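Zinc finger (CCCH type) motif-containing protein (Toxoplasma gondii, PDB 7NG2) probably reads N6-methyladenosine in mRNA through its YTH domain, the part described here, as a CPSF4 protein of the cleavage and polyadenylation machinery. Local coordinates at residues 34-39 against 96-101; 105-110 against 151-156; 116-121 against 134-139. All blocks are in the same frame, centred on the assembly; numbering follows the deposited sequence. Where two conformers were deposited one is given.

Interaction 1. Residues 34-39 against 96-101; sequences GVWATS and SNFRVM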
# COMPACT_ATOMS: atom_id res chain seq x y z
N GLY A 34 4.55 9.01 7.75
CA GLY A 34 5.12 7.71 7.43
C GLY A 34 4.49 6.58 8.22
O GLY A 34 5.20 5.77 8.82
N VAL A 35 3.16 6.51 8.23
CA VAL A 35 2.46 5.63 9.14
C VAL A 35 1.18 5.13 8.48
O VAL A 35 0.56 5.83 7.67
CB VAL A 35 2.17 6.36 10.48
CG1 VAL A 35 1.28 7.59 10.26
CG2 VAL A 35 1.57 5.42 11.52
N TRP A 36 0.77 3.92 8.84
CA TRP A 36 -0.51 3.37 8.41
C TRP A 36 -1.02 2.43 9.50
O TRP A 36 -0.27 2.01 10.38
CB TRP A 36 -0.40 2.64 7.06
CG TRP A 36 -1.73 2.41 6.42
CD1 TRP A 36 -2.33 1.22 6.18
CD2 TRP A 36 -2.62 3.42 5.94
NE1 TRP A 36 -3.55 1.42 5.58
CE2 TRP A 36 -3.76 2.77 5.43
CE3 TRP A 36 -2.58 4.82 5.92
CZ2 TRP A 36 -4.84 3.46 4.88
CZ3 TRP A 36 -3.65 5.51 5.37
CH2 TRP A 36 -4.77 4.82 4.86
N ALA A 37 -2.31 2.10 9.41
CA ALA A 37 -2.88 1.03 10.22
C ALA A 37 -3.99 0.40 9.40
O ALA A 37 -4.61 1.05 8.55
CB ALA A 37 -3.42 1.53 11.57
N THR A 38 -4.26 -0.88 9.66
CA THR A 38 -5.28 -1.60 8.91
C THR A 38 -6.06 -2.50 9.86
O THR A 38 -5.81 -2.53 11.07
CB THR A 38 -4.64 -2.33 7.71
OG1 THR A 38 -5.66 -2.86 6.86
CG2 THR A 38 -3.75 -3.45 8.18
N SER A 39 -7.04 -3.21 9.32
CA SER A 39 -7.86 -4.11 10.11
C SER A 39 -6.98 -5.15 10.80
O SER A 39 -5.84 -5.41 10.39
CB SER A 39 -8.87 -4.81 9.21
OG SER A 39 -8.20 -5.78 8.41
N SER A 96 -2.37 -2.18 15.38
CA SER A 96 -1.48 -1.10 15.77
C SER A 96 -0.85 -0.45 14.54
O SER A 96 -0.74 -1.06 13.46
CB SER A 96 -0.36 -1.62 16.68
OG SER A 96 -0.86 -2.05 17.94
N ASN A 97 -0.45 0.81 14.69
CA ASN A 97 0.19 1.55 13.61
C ASN A 97 1.53 0.92 13.25
O ASN A 97 2.26 0.42 14.10
CB ASN A 97 0.43 2.99 14.04
CG ASN A 97 -0.85 3.75 14.29
OD1 ASN A 97 -1.88 3.46 13.69
ND2 ASN A 97 -0.79 4.74 15.17
N PHE A 98 1.85 0.97 11.96
CA PHE A 98 3.16 0.54 11.50
C PHE A 98 3.75 1.60 10.57
O PHE A 98 3.04 2.43 10.00
CB PHE A 98 3.13 -0.84 10.81
CG PHE A 98 2.15 -0.95 9.66
CD1 PHE A 98 2.55 -0.66 8.37
CD2 PHE A 98 0.85 -1.37 9.88
CE1 PHE A 98 1.67 -0.79 7.31
CE2 PHE A 98 -0.04 -1.50 8.82
CZ PHE A 98 0.38 -1.21 7.54
N ARG A 99 5.08 1.58 10.46
CA ARG A 99 5.77 2.56 9.64
C ARG A 99 5.67 2.21 8.17
O ARG A 99 5.76 1.03 7.78
CB ARG A 99 7.24 2.65 10.06
CG ARG A 99 7.46 3.50 11.31
CD ARG A 99 8.94 3.79 11.54
NE ARG A 99 9.69 2.59 11.88
CZ ARG A 99 10.71 2.12 11.16
NH1 ARG A 99 11.10 2.75 10.06
NH2 ARG A 99 11.33 1.01 11.55
N VAL A 100 5.50 3.24 7.35
CA VAL A 100 5.47 3.13 5.89
C VAL A 100 6.40 4.20 5.33
O VAL A 100 6.44 5.33 5.83
CB VAL A 100 4.05 3.34 5.34
CG1 VAL A 100 4.04 3.32 3.81
CG2 VAL A 100 3.11 2.29 5.89
N MET A 101 7.15 3.83 4.30
CA MET A 101 7.97 4.77 3.55
C MET A 101 7.29 4.95 2.20
O MET A 101 7.26 4.02 1.39
CB MET A 101 9.38 4.21 3.38
CG MET A 101 10.29 5.00 2.43
SD MET A 101 11.94 4.28 2.24
CE MET A 101 12.63 4.53 3.87
O HOH W 1 -2.34 -2.15 11.47

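Interaction 2. Residues 105-110 against 151-156; sequences QCKIEF and PSEDLL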
# COMPACT_ATOMS: atom_id res chain seq x y z
N GLN A 105 4.33 9.24 -5.12
CA GLN A 105 3.01 9.87 -5.15
C GLN A 105 2.70 10.18 -6.61
O GLN A 105 3.51 10.78 -7.30
CB GLN A 105 3.02 11.18 -4.36
CG GLN A 105 3.28 11.01 -2.88
CD GLN A 105 3.40 12.33 -2.15
OE1 GLN A 105 2.51 13.18 -2.22
NE2 GLN A 105 4.51 12.51 -1.44
N CYS A 106 1.52 9.76 -7.07
CA CYS A 106 1.21 9.90 -8.49
C CYS A 106 -0.30 9.88 -8.64
O CYS A 106 -1.05 9.74 -7.67
CB CYS A 106 1.78 8.73 -9.29
SG CYS A 106 1.18 7.10 -8.76
N LYS A 107 -0.73 10.00 -9.89
CA LYS A 107 -2.12 9.77 -10.27
C LYS A 107 -2.12 8.78 -11.42
O LYS A 107 -1.49 9.03 -12.46
CB LYS A 107 -2.79 11.08 -10.68
CG LYS A 107 -2.70 12.15 -9.60
CD LYS A 107 -3.90 13.06 -9.60
CE LYS A 107 -3.78 14.11 -8.52
NZ LYS A 107 -4.87 15.13 -8.59
N ILE A 108 -2.79 7.65 -11.24
CA ILE A 108 -3.02 6.69 -12.31
C ILE A 108 -4.40 6.08 -12.09
O ILE A 108 -4.76 5.72 -10.97
CB ILE A 108 -1.91 5.62 -12.37
CG1 ILE A 108 -2.10 4.71 -13.59
CG2 ILE A 108 -1.84 4.81 -11.07
CD1 ILE A 108 -0.89 3.83 -13.88
N GLU A 109 -5.18 5.99 -13.16
CA GLU A 109 -6.55 5.49 -13.07
C GLU A 109 -6.59 4.01 -13.42
O GLU A 109 -5.88 3.56 -14.33
CB GLU A 109 -7.46 6.25 -14.03
CG GLU A 109 -7.53 7.75 -13.79
CD GLU A 109 -8.37 8.11 -12.58
OE1 GLU A 109 -9.33 7.36 -12.28
OE2 GLU A 109 -8.08 9.14 -11.94
N PHE A 110 -7.46 3.26 -12.73
CA PHE A 110 -7.67 1.86 -13.08
C PHE A 110 -8.00 1.72 -14.56
O PHE A 110 -7.54 0.79 -15.23
CB PHE A 110 -8.82 1.27 -12.26
CG PHE A 110 -8.54 1.18 -10.77
CD1 PHE A 110 -7.36 0.64 -10.29
CD2 PHE A 110 -9.49 1.62 -9.86
CE1 PHE A 110 -7.13 0.55 -8.91
CE2 PHE A 110 -9.27 1.54 -8.50
CZ PHE A 110 -8.09 1.01 -8.02
N PRO A 151 4.67 11.43 -13.48
CA PRO A 151 5.21 12.56 -12.72
C PRO A 151 4.88 12.40 -11.24
O PRO A 151 3.82 11.90 -10.87
CB PRO A 151 4.50 13.78 -13.32
CG PRO A 151 4.02 13.33 -14.66
CD PRO A 151 3.73 11.86 -14.53
N SER A 152 5.82 12.79 -10.40
CA SER A 152 5.57 12.79 -8.97
C SER A 152 4.61 13.92 -8.63
O SER A 152 4.78 15.06 -9.07
CB SER A 152 6.88 12.97 -8.22
OG SER A 152 7.59 11.75 -8.15
N GLU A 153 3.60 13.60 -7.83
CA GLU A 153 2.67 14.58 -7.30
C GLU A 153 3.10 14.97 -5.90
O GLU A 153 3.78 14.21 -5.20
CB GLU A 153 1.26 13.98 -7.24
CG GLU A 153 0.76 13.43 -8.56
CD GLU A 153 0.39 14.52 -9.54
OE1 GLU A 153 0.01 15.63 -9.09
OE2 GLU A 153 0.48 14.27 -10.76
N ASP A 154 2.75 16.19 -5.50
CA ASP A 154 2.95 16.65 -4.12
C ASP A 154 1.56 16.73 -3.51
O ASP A 154 0.95 17.79 -3.44
CB ASP A 154 3.68 17.99 -4.08
CG ASP A 154 4.11 18.38 -2.67
OD1 ASP A 154 3.63 17.76 -1.69
OD2 ASP A 154 4.93 19.31 -2.54
N LEU A 155 1.06 15.57 -3.08
CA LEU A 155 -0.34 15.47 -2.68
C LEU A 155 -0.66 16.33 -1.47
O LEU A 155 -1.82 16.68 -1.27
CB LEU A 155 -0.71 14.00 -2.46
CG LEU A 155 -0.55 13.08 -3.68
CD1 LEU A 155 -0.64 11.61 -3.27
CD2 LEU A 155 -1.57 13.41 -4.76
N LEU A 156 0.35 16.69 -0.67
CA LEU A 156 0.10 17.56 0.48
C LEU A 156 -0.02 19.03 0.08
O LEU A 156 -0.65 19.81 0.79
CB LEU A 156 1.21 17.41 1.53
CG LEU A 156 1.41 16.02 2.13
CD1 LEU A 156 2.49 16.05 3.21
CD2 LEU A 156 0.10 15.51 2.70
O HOH W 2 6.75 10.76 -5.64
O HOH W 3 3.27 15.45 -0.44
O HOH W 4 1.16 11.56 -11.56

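Interaction 3. Residues 116-121 against 134-139; sequences VTNPWN and EVPPAL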
# COMPACT_ATOMS: atom_id res chain seq x y z
N VAL A 116 -7.57 -5.22 -16.82
CA VAL A 116 -6.65 -5.90 -15.90
C VAL A 116 -7.48 -6.62 -14.85
O VAL A 116 -8.30 -6.00 -14.16
CB VAL A 116 -5.65 -4.93 -15.24
CG1 VAL A 116 -4.85 -5.65 -14.18
CG2 VAL A 116 -4.73 -4.35 -16.28
N THR A 117 -7.26 -7.93 -14.73
CA THR A 117 -7.89 -8.72 -13.69
C THR A 117 -6.81 -9.32 -12.80
O THR A 117 -5.65 -9.47 -13.19
CB THR A 117 -8.77 -9.83 -14.27
OG1 THR A 117 -7.98 -10.66 -15.14
CG2 THR A 117 -9.92 -9.22 -15.07
N ASN A 118 -7.22 -9.66 -11.58
CA ASN A 118 -6.30 -10.21 -10.60
C ASN A 118 -6.59 -11.69 -10.42
O ASN A 118 -7.60 -12.03 -9.79
CB ASN A 118 -6.48 -9.46 -9.28
CG ASN A 118 -5.51 -9.91 -8.22
OD1 ASN A 118 -4.76 -10.87 -8.41
ND2 ASN A 118 -5.53 -9.23 -7.09
N PRO A 119 -5.73 -12.59 -10.90
CA PRO A 119 -6.00 -14.03 -10.74
C PRO A 119 -5.96 -14.49 -9.31
O PRO A 119 -6.44 -15.60 -9.02
CB PRO A 119 -4.88 -14.69 -11.57
CG PRO A 119 -3.77 -13.70 -11.54
CD PRO A 119 -4.44 -12.34 -11.56
N TRP A 120 -5.41 -13.70 -8.40
CA TRP A 120 -5.41 -14.01 -6.98
C TRP A 120 -6.65 -13.49 -6.28
O TRP A 120 -6.82 -13.75 -5.08
CB TRP A 120 -4.14 -13.45 -6.32
CG TRP A 120 -2.88 -14.15 -6.74
CD1 TRP A 120 -2.72 -15.05 -7.76
CD2 TRP A 120 -1.59 -13.98 -6.15
NE1 TRP A 120 -1.41 -15.46 -7.83
CE2 TRP A 120 -0.70 -14.82 -6.85
CE3 TRP A 120 -1.11 -13.21 -5.09
CZ2 TRP A 120 0.66 -14.91 -6.51
CZ3 TRP A 120 0.24 -13.29 -4.77
CH2 TRP A 120 1.10 -14.13 -5.48
N ASN A 121 -7.50 -12.76 -6.99
CA ASN A 121 -8.76 -12.23 -6.48
C ASN A 121 -9.91 -12.60 -7.41
O ASN A 121 -10.68 -11.75 -7.86
CB ASN A 121 -8.67 -10.72 -6.27
CG ASN A 121 -9.86 -10.17 -5.52
OD1 ASN A 121 -10.41 -10.82 -4.63
ND2 ASN A 121 -10.28 -8.97 -5.89
N GLU A 134 -4.11 -8.95 -2.18
CA GLU A 134 -2.77 -9.18 -2.71
C GLU A 134 -2.81 -9.34 -4.22
O GLU A 134 -3.76 -9.90 -4.78
CB GLU A 134 -2.12 -10.42 -2.08
CG GLU A 134 -0.62 -10.48 -2.33
CD GLU A 134 0.12 -11.54 -1.53
OE1 GLU A 134 -0.50 -12.28 -0.74
OE2 GLU A 134 1.35 -11.64 -1.73
N VAL A 135 -1.82 -8.77 -4.90
CA VAL A 135 -1.69 -8.99 -6.35
C VAL A 135 -0.45 -9.83 -6.63
O VAL A 135 0.53 -9.78 -5.89
CB VAL A 135 -1.70 -7.69 -7.17
CG1 VAL A 135 -3.02 -6.96 -7.03
CG2 VAL A 135 -0.52 -6.82 -6.82
N PRO A 136 -0.46 -10.60 -7.71
CA PRO A 136 0.71 -11.43 -8.06
C PRO A 136 1.91 -10.55 -8.37
O PRO A 136 1.77 -9.38 -8.74
CB PRO A 136 0.25 -12.18 -9.32
CG PRO A 136 -1.23 -12.07 -9.33
CD PRO A 136 -1.58 -10.80 -8.64
N PRO A 137 3.12 -11.09 -8.22
CA PRO A 137 4.31 -10.24 -8.36
C PRO A 137 4.51 -9.65 -9.75
O PRO A 137 4.98 -8.52 -9.85
CB PRO A 137 5.46 -11.18 -7.96
CG PRO A 137 4.94 -12.56 -8.21
CD PRO A 137 3.47 -12.48 -7.87
N ALA A 138 4.16 -10.37 -10.82
CA ALA A 138 4.33 -9.78 -12.15
C ALA A 138 3.46 -8.54 -12.31
O ALA A 138 3.93 -7.50 -12.78
CB ALA A 138 4.07 -10.80 -13.26
N LEU A 139 2.19 -8.63 -11.91
CA LEU A 139 1.30 -7.48 -11.98
C LEU A 139 1.72 -6.40 -10.99
O LEU A 139 1.78 -5.22 -11.34
CB LEU A 139 -0.14 -7.91 -11.75
CG LEU A 139 -1.20 -6.81 -11.65
CD1 LEU A 139 -1.23 -5.93 -12.90
CD2 LEU A 139 -2.56 -7.44 -11.38
O HOH W 5 -5.52 -11.67 -3.45

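Interaction 1. Residues 34-39 against 96-101
Phe98 tucks CG between its backbone N and carbonyl carbon (chi1 55°), whereas Trp36 sets CG anti to its backbone N (chi1 -164°), and these two rotations lay the side chains next to each other, pointing the same way. Phe98 CZ comes to the indole edge, 3.9 Å from Trp36 CD1, with the ring planes 74° apart. Trp36 O lies over one face of the phenyl ring, 3.6 Å from Phe98 CD2. Large, flat, mostly apolar rings suit this buried side of the sheet, where Val100 CG2 also packs on Trp36 CB at 3.7 Å.

The backbones form a short antiparallel ladder. Trp36 and Phe98 are its hydrogen-bonded pair, with Phe98 N to Trp36 O at 2.8 Å and Trp36 N to Phe98 O at 3.0 Å. Val100 N reaches Gly34 O at 2.9 Å. Farther along, a water bridges Thr38 N and Ser96 O. On the sheet face of Val35 and Arg99, Val35 CG2 meets Asn97 CB.

Trp36 also meets Trp87 edge-to-face and has a bound isopropanol nearby, consistent with the tryptophan-lined methyladenine pocket of YTH domains. Gly34, with positive phi, turns the chain out of helix 24-33 into edge strand 35-36; Trp36 reaches back to Ile27 of that helix and Ile19 of strand 14-21, while Phe98 and Val100 pack on Leu58 of strand 55-62.

Interaction 2. Residues 105-110 against 151-156
Gln105 and the segment Glu153-Leu155 form a largely polar surface contact, in which the C-terminal tail beyond helix 137-149 runs across strand 98-109. The tail is not a strand of the sheet: it crosses at a steep angle and uses one backbone carbonyl, one side-chain carbonyl and several waters.

Gln105 offers both carbonyls. Glu153 N donates to Gln105 O at 2.9 Å, nearly straight at the hydrogen (170°) though well above the carbonyl plane, and Ser152 CA adds a CA-H...O contact to the same oxygen. The side chain of Gln105, extended beyond CG, then carries OE1 to Leu155 N, 2.9 Å away, with a C=O...N angle of 160°. A glutamine suits this place because it is long enough to offer an acceptor to a backbone N-H two residues farther along. Leu155 slides past it in the opposite direction, its CD1 3.8 Å from Gln105 CB, so that the aliphatic parts of both chains cover each other.

Chi1 of Glu153 (-55°) sets CG beside its backbone N and against the strand, 3.6 Å from Cys106 CA, and the bend at chi2 then turns the carboxylate toward Lys107. That lysine crosses at about a right angle, its CG 3.8 Å from Glu153 CG.

Lys107 NZ stays 4.9 Å from Glu153 OE1, too far for a salt bridge, so the opposite charges probably contribute only a diffuse attraction. Water does much of the joining: one links Gln105 N to Ser152 OG, which also bonds Lys104; another joins Lys107 N, Pro151 O and Glu153 OE2; a third donates to Gln105 OE1 and Asp154 OD1. Thus OE1 is gripped by two donors, which holds the glutamine amide in place at a hydrated surface.

Interaction 3. Residues 116-121 against 134-139
Trp120 lies along Pro136, its CB passing 3.9 Å from Glu134 O. With CG turned anti to the carbonyl carbon (chi1 -69°), the five-membered ring comes against Pro136 CG, which sits 3.5 Å from its centroid and 1° off the normal, a CH-pi contact. CE2 continues along Pro136 CB. At the far end CH2 meets Pro137 CD at 3.7 Å, and the ring edge at CZ3 faces Glu134 OE2 at 3.6 Å, the carboxylate plane standing 87° to the indole. Rigid proline rings give the broad indole a firm surface.

Asn118 fixes the turn that presents this tryptophan. Its OD1 accepts from Trp120 N at 2.9 Å, an Asx turn, while ND2 donates in its amide plane to Glu134 O at 3.0 Å; using both ends of the amide settles which way round it lies. A water donating to Trp120 O and Glu134 O adds a second bridge.

Elsewhere, Val116 CG1 and Leu139 CD1 meet tip to tip, 3.8 Å apart. Glu134 forms a salt bridge with Arg15 on strand 14-21, which pairs with strand 134-135; Pro136 occupies the N-cap position of helix 137-149, and the short strand 117-118 pairs antiparallel with 124-125.

In the fold
Interaction 1 is buried, whereas interactions 2 and 3 lie at the surface. Interactions 1 and 2 share strand 98-109 but use it differently, the first by pairing it with an edge strand, the second by laying the tail across its later part. Interaction 3, about 23 Å from interaction 1 between centres and on the opposite side of the chain's centre, touches the other edge strand of the same sheet, 134-135. Chemistry follows place: aromatic rings and a backbone ladder inside, carbonyl acceptors and bridging waters at the tail, and proline-on-indole packing around an asparagine-held turn. Helix 137-149 joins the two surface contacts, starting at interaction 3 and leading into the tail of interaction 2.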